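Long-range contacts in glycoprotein (Chandipura virus, PDB 5MDM), which probably attaches the virion to host receptors and, triggered by acidic pH in the endosome, drives fusion of viral and endosomal membranes as a class III fusion glycoprotein: residues S3-E8 and T331-M336; Y307-S312 and W388-M393. One frame throughout, in Å; residues are numbered along the deposited sequence.

From the N terminus the chain first forms strand 2-7, then the loop 307-312, the strand 325-338 and finally 388-393. Interaction 1 closes a very long loop by bringing 3-8 against 331-336, with 322 residues between them. Interaction 2 closes a shorter one of 75 residues, which starts inside that loop and ends beyond it, so the two cross. Their centres lie about 10 Å apart. Strand 2-7 joins them, since it pairs with 325-338 on one side and with the short strand 392-393 through Ser-3 and Gly-392. Tyr-333 also packs on Ser-310, tying the loop after helix 302-306 to the same sheet.

Interaction 1 of 2, residues S3-E8 and T331-M336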
loop_
_atom_site.group_PDB
_atom_site.type_symbol
_atom_site.label_atom_id
_atom_site.label_comp_id
_atom_site.label_asym_id
_atom_site.label_seq_id
_atom_site.Cartn_x
_atom_site.Cartn_y
_atom_site.Cartn_z
ATOM N N SER A 3 -0.532 1.353 -20.943
ATOM C CA SER A 3 -1.155 2.199 -21.948
ATOM C C SER A 3 -0.373 3.484 -22.144
ATOM O O SER A 3 0.378 3.907 -21.272
ATOM C CB SER A 3 -2.597 2.506 -21.565
ATOM O OG SER A 3 -2.751 2.439 -20.160
ATOM N N ILE A 4 -0.534 4.087 -23.313
ATOM C CA ILE A 4 0.058 5.378 -23.602
ATOM C C ILE A 4 -0.940 6.157 -24.425
ATOM O O ILE A 4 -1.866 5.580 -25.003
ATOM C CB ILE A 4 1.345 5.248 -24.437
ATOM C CG1 ILE A 4 1.065 4.474 -25.726
ATOM C CG2 ILE A 4 2.457 4.588 -23.635
ATOM C CD1 ILE A 4 2.222 4.470 -26.687
ATOM N N ALA A 5 -0.761 7.471 -24.465
ATOM C CA ALA A 5 -1.497 8.296 -25.407
ATOM C C ALA A 5 -0.521 8.604 -26.524
ATOM O O ALA A 5 0.582 9.090 -26.274
ATOM C CB ALA A 5 -1.992 9.567 -24.747
ATOM N N PHE A 6 -0.921 8.301 -27.751
ATOM C CA PHE A 6 -0.001 8.343 -28.876
ATOM C C PHE A 6 -0.722 8.853 -30.119
ATOM O O PHE A 6 -1.917 8.620 -30.272
ATOM C CB PHE A 6 0.542 6.934 -29.114
ATOM C CG PHE A 6 1.778 6.892 -29.953
ATOM C CD1 PHE A 6 1.712 6.557 -31.294
ATOM C CD2 PHE A 6 3.010 7.192 -29.400
ATOM C CE1 PHE A 6 2.853 6.521 -32.066
ATOM C CE2 PHE A 6 4.152 7.159 -30.163
ATOM C CZ PHE A 6 4.076 6.824 -31.500
ATOM N N PRO A 7 -0.009 9.564 -31.005
ATOM C CA PRO A 7 -0.651 9.996 -32.253
ATOM C C PRO A 7 -1.221 8.807 -33.029
ATOM O O PRO A 7 -0.559 7.775 -33.151
ATOM C CB PRO A 7 0.493 10.666 -33.031
ATOM C CG PRO A 7 1.751 10.211 -32.358
ATOM C CD PRO A 7 1.382 10.032 -30.918
ATOM N N GLU A 8 -2.447 8.947 -33.525
ATOM C CA GLU A 8 -3.144 7.838 -34.172
ATOM C C GLU A 8 -2.464 7.369 -35.457
ATOM O O GLU A 8 -2.240 6.175 -35.645
ATOM C CB GLU A 8 -4.610 8.195 -34.431
ATOM C CG GLU A 8 -4.823 9.528 -35.116
ATOM C CD GLU A 8 -6.288 9.895 -35.231
ATOM O OE1 GLU A 8 -7.142 9.145 -34.705
ATOM O OE2 GLU A 8 -6.584 10.938 -35.852
ATOM N N THR A 331 -1.916 16.494 -34.604
ATOM C CA THR A 331 -2.330 15.099 -34.551
ATOM C C THR A 331 -3.460 14.931 -33.555
ATOM O O THR A 331 -3.788 15.856 -32.819
ATOM C CB THR A 331 -1.172 14.175 -34.134
ATOM O OG1 THR A 331 -1.571 12.810 -34.291
ATOM C CG2 THR A 331 -0.785 14.422 -32.685
ATOM N N ARG A 332 -4.068 13.753 -33.543
ATOM C CA ARG A 332 -5.026 13.421 -32.504
ATOM C C ARG A 332 -4.482 12.246 -31.716
ATOM O O ARG A 332 -4.359 11.141 -32.237
ATOM C CB ARG A 332 -6.409 13.104 -33.089
ATOM C CG ARG A 332 -7.433 12.618 -32.060
ATOM C CD ARG A 332 -8.872 12.990 -32.439
ATOM N NE ARG A 332 -9.272 12.463 -33.740
ATOM C CZ ARG A 332 -9.329 13.186 -34.856
ATOM N NH1 ARG A 332 -9.015 14.476 -34.834
ATOM N NH2 ARG A 332 -9.703 12.623 -35.999
ATOM N N TYR A 333 -4.121 12.499 -30.466
ATOM C CA TYR A 333 -3.658 11.436 -29.596
ATOM C C TYR A 333 -4.814 10.494 -29.289
ATOM O O TYR A 333 -5.954 10.925 -29.108
ATOM C CB TYR A 333 -3.103 12.010 -28.295
ATOM C CG TYR A 333 -1.777 12.718 -28.431
ATOM C CD1 TYR A 333 -0.592 12.075 -28.112
ATOM C CD2 TYR A 333 -1.710 14.034 -28.862
ATOM C CE1 TYR A 333 0.624 12.721 -28.222
ATOM C CE2 TYR A 333 -0.497 14.689 -28.976
ATOM C CZ TYR A 333 0.666 14.026 -28.654
ATOM O OH TYR A 333 1.875 14.670 -28.766
ATOM N N VAL A 334 -4.517 9.204 -29.251
ATOM C CA VAL A 334 -5.493 8.204 -28.863
ATOM C C VAL A 334 -4.844 7.239 -27.884
ATOM O O VAL A 334 -3.615 7.156 -27.803
ATOM C CB VAL A 334 -6.011 7.422 -30.067
ATOM C CG1 VAL A 334 -6.676 8.361 -31.061
ATOM C CG2 VAL A 334 -4.872 6.667 -30.719
ATOM N N ARG A 335 -5.671 6.523 -27.133
ATOM C CA ARG A 335 -5.162 5.577 -26.154
ATOM C C ARG A 335 -4.788 4.270 -26.833
ATOM O O ARG A 335 -5.573 3.696 -27.589
ATOM C CB ARG A 335 -6.196 5.335 -25.054
ATOM C CG ARG A 335 -5.831 4.245 -24.066
ATOM C CD ARG A 335 -6.786 4.256 -22.884
ATOM N NE ARG A 335 -6.708 5.516 -22.145
ATOM C CZ ARG A 335 -7.764 6.199 -21.716
ATOM N NH1 ARG A 335 -8.987 5.749 -21.950
ATOM N NH2 ARG A 335 -7.596 7.334 -21.051
ATOM N N MET A 336 -3.570 3.814 -26.573
ATOM C CA MET A 336 -3.101 2.539 -27.094
ATOM C C MET A 336 -2.514 1.714 -25.964
ATOM O O MET A 336 -2.031 2.260 -24.973
ATOM C CB MET A 336 -2.026 2.756 -28.155
ATOM C CG MET A 336 -2.471 3.575 -29.332
ATOM S SD MET A 336 -1.137 3.764 -30.516
ATOM C CE MET A 336 -1.958 4.694 -31.811
#
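Strand 3-7 runs antiparallel to 331-336, their axes 4.2 Å apart at closest, with Ile-4/Met-336 and Phe-6/Val-334 as hydrogen-bonded pairs and Ala-5/Arg-335 between them as a non-hydrogen-bonded pair. All four bonds of the two hydrogen-bonded pairs measure 2.9 Å from N to O; a longer one, from Glu-8 N to Arg-332 O (3.2 Å), continues the pairing past the strand end. Met-336, extended beyond CG, reaches along the face it shares with Phe-6: SD packs 3.9 Å from Phe-6 CB, and CE reaches Pro-7 O. The sulfur also makes a Met-aromatic contact, SD lying 5.1 Å from the Phe-6 ring centroid and approaching obliquely, 61° off the ring normal. Pro-7 and Tyr-333 lie side by side, Pro-7 CD 3.9 Å from Tyr-333 CE1, while Ala-5 O sits at the edge of the tyrosine ring. At the far end Glu-8 OE2 stands over one face of the Arg-332 guanidinium, 3.5 Å from NH2 and well out of plane, so no N-H points at it and charge alone holds this salt bridge. Tyr-333 OH bonds to Leu-317 O and the Arg-335 guanidinium to the carbonyls of Ser-210 and His-211. Strand 316-322 also pairs with 325-338, and strand 392-393 with 2-7, in this antiparallel sheet.

Interaction 2 of 2, residues Y307-S312 and W388-M393; sequences YLASKS and WHLIGM
The imidazole of His-389 is held between two side chains, with Tyr-307 CE1 over one face and CG of its own neighbour Leu-390 over the opposite face, both offset toward the rim; Lys-311 NZ lies in plane at the edge. The tyrosine and histidine rings meet obliquely, planes 45° apart and centroids 4.8 Å apart; CD1 and CE1 of Tyr-307 lie against CE1 and NE2 of His-389, Tyr-307 CD1 to His-389 CE1 being 3.5 Å. Although CB of Tyr-307 points away from 388-393, its ring swings back over the imidazole. The histidine carries CG between its backbone N and carbonyl carbon (chi1 74°), and the ring's rotation about chi2 (97°) turns ND1 toward the side of its own carbonyl oxygen, where the lysine ammonium meets both. Lys-311 NZ donates a hydrogen bond to His-389 O (3.0 Å), from above the carbonyl plane, and a weak one to His-389 ND1 (3.3 Å). The lysine chain, extended beyond CG, meets the histidine side chain at about a right angle and delivers NZ to the ring edge. This joins two irregular pieces of the fold: the loop between helix 302-306 and strand 316-322, and a turn with helical backbone angles leading into the short strand 392-393, within a region assigned by similarity to trimerization. NZ also forms a salt bridge with Asp-283 of the long helix 270-295, and His-389 NE2 bonds to Ser-306 OG, so both ring nitrogens have a partner, ND1 only weakly. On the face of the imidazole opposite Tyr-307, the Leu-390 side chain continues to Ala-309, Leu-390 CD2 lying 3.8 Å from Ala-309 CB, and also touches the aliphatic part of Lys-311. Tyr-307 also rests on Leu-286 and Thr-290 of the long helix and packs against Phe-31 of the second subunit.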
loop_
_atom_site.group_PDB
_atom_site.type_symbol
_atom_site.label_atom_id
_atom_site.label_comp_id
_atom_site.label_asym_id
_atom_site.label_seq_id
_atom_site.Cartn_x
_atom_site.Cartn_y
_atom_site.Cartn_z
ATOM N N TYR A 307 8.530 15.148 -22.441
ATOM C CA TYR A 307 7.842 16.057 -21.519
ATOM C C TYR A 307 6.829 16.967 -22.227
ATOM O O TYR A 307 6.052 17.661 -21.576
ATOM C CB TYR A 307 8.842 16.879 -20.698
ATOM C CG TYR A 307 9.638 16.040 -19.724
ATOM C CD1 TYR A 307 9.067 14.931 -19.117
ATOM C CD2 TYR A 307 10.961 16.341 -19.429
ATOM C CE1 TYR A 307 9.786 14.152 -18.233
ATOM C CE2 TYR A 307 11.689 15.565 -18.546
ATOM C CZ TYR A 307 11.095 14.471 -17.951
ATOM O OH TYR A 307 11.806 13.691 -17.072
ATOM N N LEU A 308 6.831 16.945 -23.555
ATOM C CA LEU A 308 5.935 17.780 -24.349
ATOM C C LEU A 308 4.741 16.975 -24.829
ATOM O O LEU A 308 3.762 17.532 -25.324
ATOM C CB LEU A 308 6.668 18.350 -25.565
ATOM C CG LEU A 308 7.923 19.190 -25.333
ATOM C CD1 LEU A 308 8.479 19.665 -26.653
ATOM C CD2 LEU A 308 7.608 20.366 -24.436
ATOM N N ALA A 309 4.838 15.659 -24.688
ATOM C CA ALA A 309 3.804 14.748 -25.168
ATOM C C ALA A 309 2.491 14.905 -24.413
ATOM O O ALA A 309 2.472 15.275 -23.244
ATOM C CB ALA A 309 4.286 13.313 -25.061
ATOM N N SER A 310 1.391 14.614 -25.091
ATOM C CA SER A 310 0.104 14.529 -24.425
ATOM C C SER A 310 0.043 13.194 -23.713
ATOM O O SER A 310 0.477 12.179 -24.257
ATOM C CB SER A 310 -1.033 14.625 -25.438
ATOM O OG SER A 310 -2.287 14.584 -24.788
ATOM N N LYS A 311 -0.486 13.189 -22.494
ATOM C CA LYS A 311 -0.619 11.942 -21.753
ATOM C C LYS A 311 -2.045 11.419 -21.783
ATOM O O LYS A 311 -2.331 10.358 -21.244
ATOM C CB LYS A 311 -0.134 12.096 -20.312
ATOM C CG LYS A 311 1.371 12.225 -20.173
ATOM C CD LYS A 311 1.794 12.037 -18.729
ATOM C CE LYS A 311 3.295 12.180 -18.558
ATOM N NZ LYS A 311 3.702 11.817 -17.168
ATOM N N SER A 312 -2.936 12.166 -22.425
ATOM C CA SER A 312 -4.336 11.777 -22.536
ATOM C C SER A 312 -4.780 11.923 -23.985
ATOM O O SER A 312 -4.196 12.705 -24.737
ATOM C CB SER A 312 -5.193 12.672 -21.648
ATOM O OG SER A 312 -5.187 14.003 -22.139
ATOM N N TRP A 388 9.411 6.030 -19.430
ATOM C CA TRP A 388 8.468 5.374 -18.533
ATOM C C TRP A 388 7.296 6.246 -18.095
ATOM O O TRP A 388 6.233 5.736 -17.738
ATOM C CB TRP A 388 9.195 4.833 -17.301
ATOM C CG TRP A 388 8.294 4.062 -16.395
ATOM C CD1 TRP A 388 7.957 4.373 -15.111
ATOM C CD2 TRP A 388 7.593 2.858 -16.714
ATOM N NE1 TRP A 388 7.097 3.430 -14.606
ATOM C CE2 TRP A 388 6.856 2.488 -15.571
ATOM C CE3 TRP A 388 7.523 2.049 -17.856
ATOM C CZ2 TRP A 388 6.057 1.349 -15.537
ATOM C CZ3 TRP A 388 6.731 0.920 -17.820
ATOM C CH2 TRP A 388 6.006 0.582 -16.671
ATOM N N HIS A 389 7.481 7.559 -18.125
ATOM C CA HIS A 389 6.468 8.463 -17.593
ATOM C C HIS A 389 5.283 8.633 -18.529
ATOM O O HIS A 389 4.213 9.055 -18.098
ATOM C CB HIS A 389 7.074 9.820 -17.252
ATOM C CG HIS A 389 7.393 10.661 -18.446
ATOM N ND1 HIS A 389 6.543 11.640 -18.914
ATOM C CD2 HIS A 389 8.475 10.682 -19.261
ATOM C CE1 HIS A 389 7.085 12.225 -19.967
ATOM N NE2 HIS A 389 8.256 11.661 -20.200
ATOM N N LEU A 390 5.475 8.302 -19.803
ATOM C CA LEU A 390 4.403 8.387 -20.785
ATOM C C LEU A 390 3.473 7.193 -20.669
ATOM O O LEU A 390 2.386 7.173 -21.249
ATOM C CB LEU A 390 4.973 8.457 -22.199
ATOM C CG LEU A 390 5.626 9.780 -22.581
ATOM C CD1 LEU A 390 5.914 9.799 -24.065
ATOM C CD2 LEU A 390 4.745 10.954 -22.182
ATOM N N ILE A 391 3.914 6.201 -19.908
ATOM C CA ILE A 391 3.175 4.961 -19.745
ATOM C C ILE A 391 2.359 4.970 -18.461
ATOM O O ILE A 391 2.834 5.405 -17.411
ATOM C CB ILE A 391 4.135 3.769 -19.709
ATOM C CG1 ILE A 391 5.038 3.804 -20.938
ATOM C CG2 ILE A 391 3.372 2.461 -19.607
ATOM C CD1 ILE A 391 5.988 2.653 -21.018
ATOM N N GLY A 392 1.127 4.489 -18.554
ATOM C CA GLY A 392 0.270 4.356 -17.396
ATOM C C GLY A 392 -0.201 2.928 -17.213
ATOM O O GLY A 392 -0.211 2.131 -18.157
ATOM N N MET A 393 -0.603 2.608 -15.988
ATOM C CA MET A 393 -1.057 1.267 -15.648
ATOM C C MET A 393 -2.042 1.295 -14.480
ATOM O O MET A 393 -1.922 2.116 -13.571
ATOM C CB MET A 393 0.152 0.406 -15.292
ATOM C CG MET A 393 1.235 1.201 -14.579
ATOM S SD MET A 393 2.749 0.271 -14.345
ATOM C CE MET A 393 2.109 -1.101 -13.399
#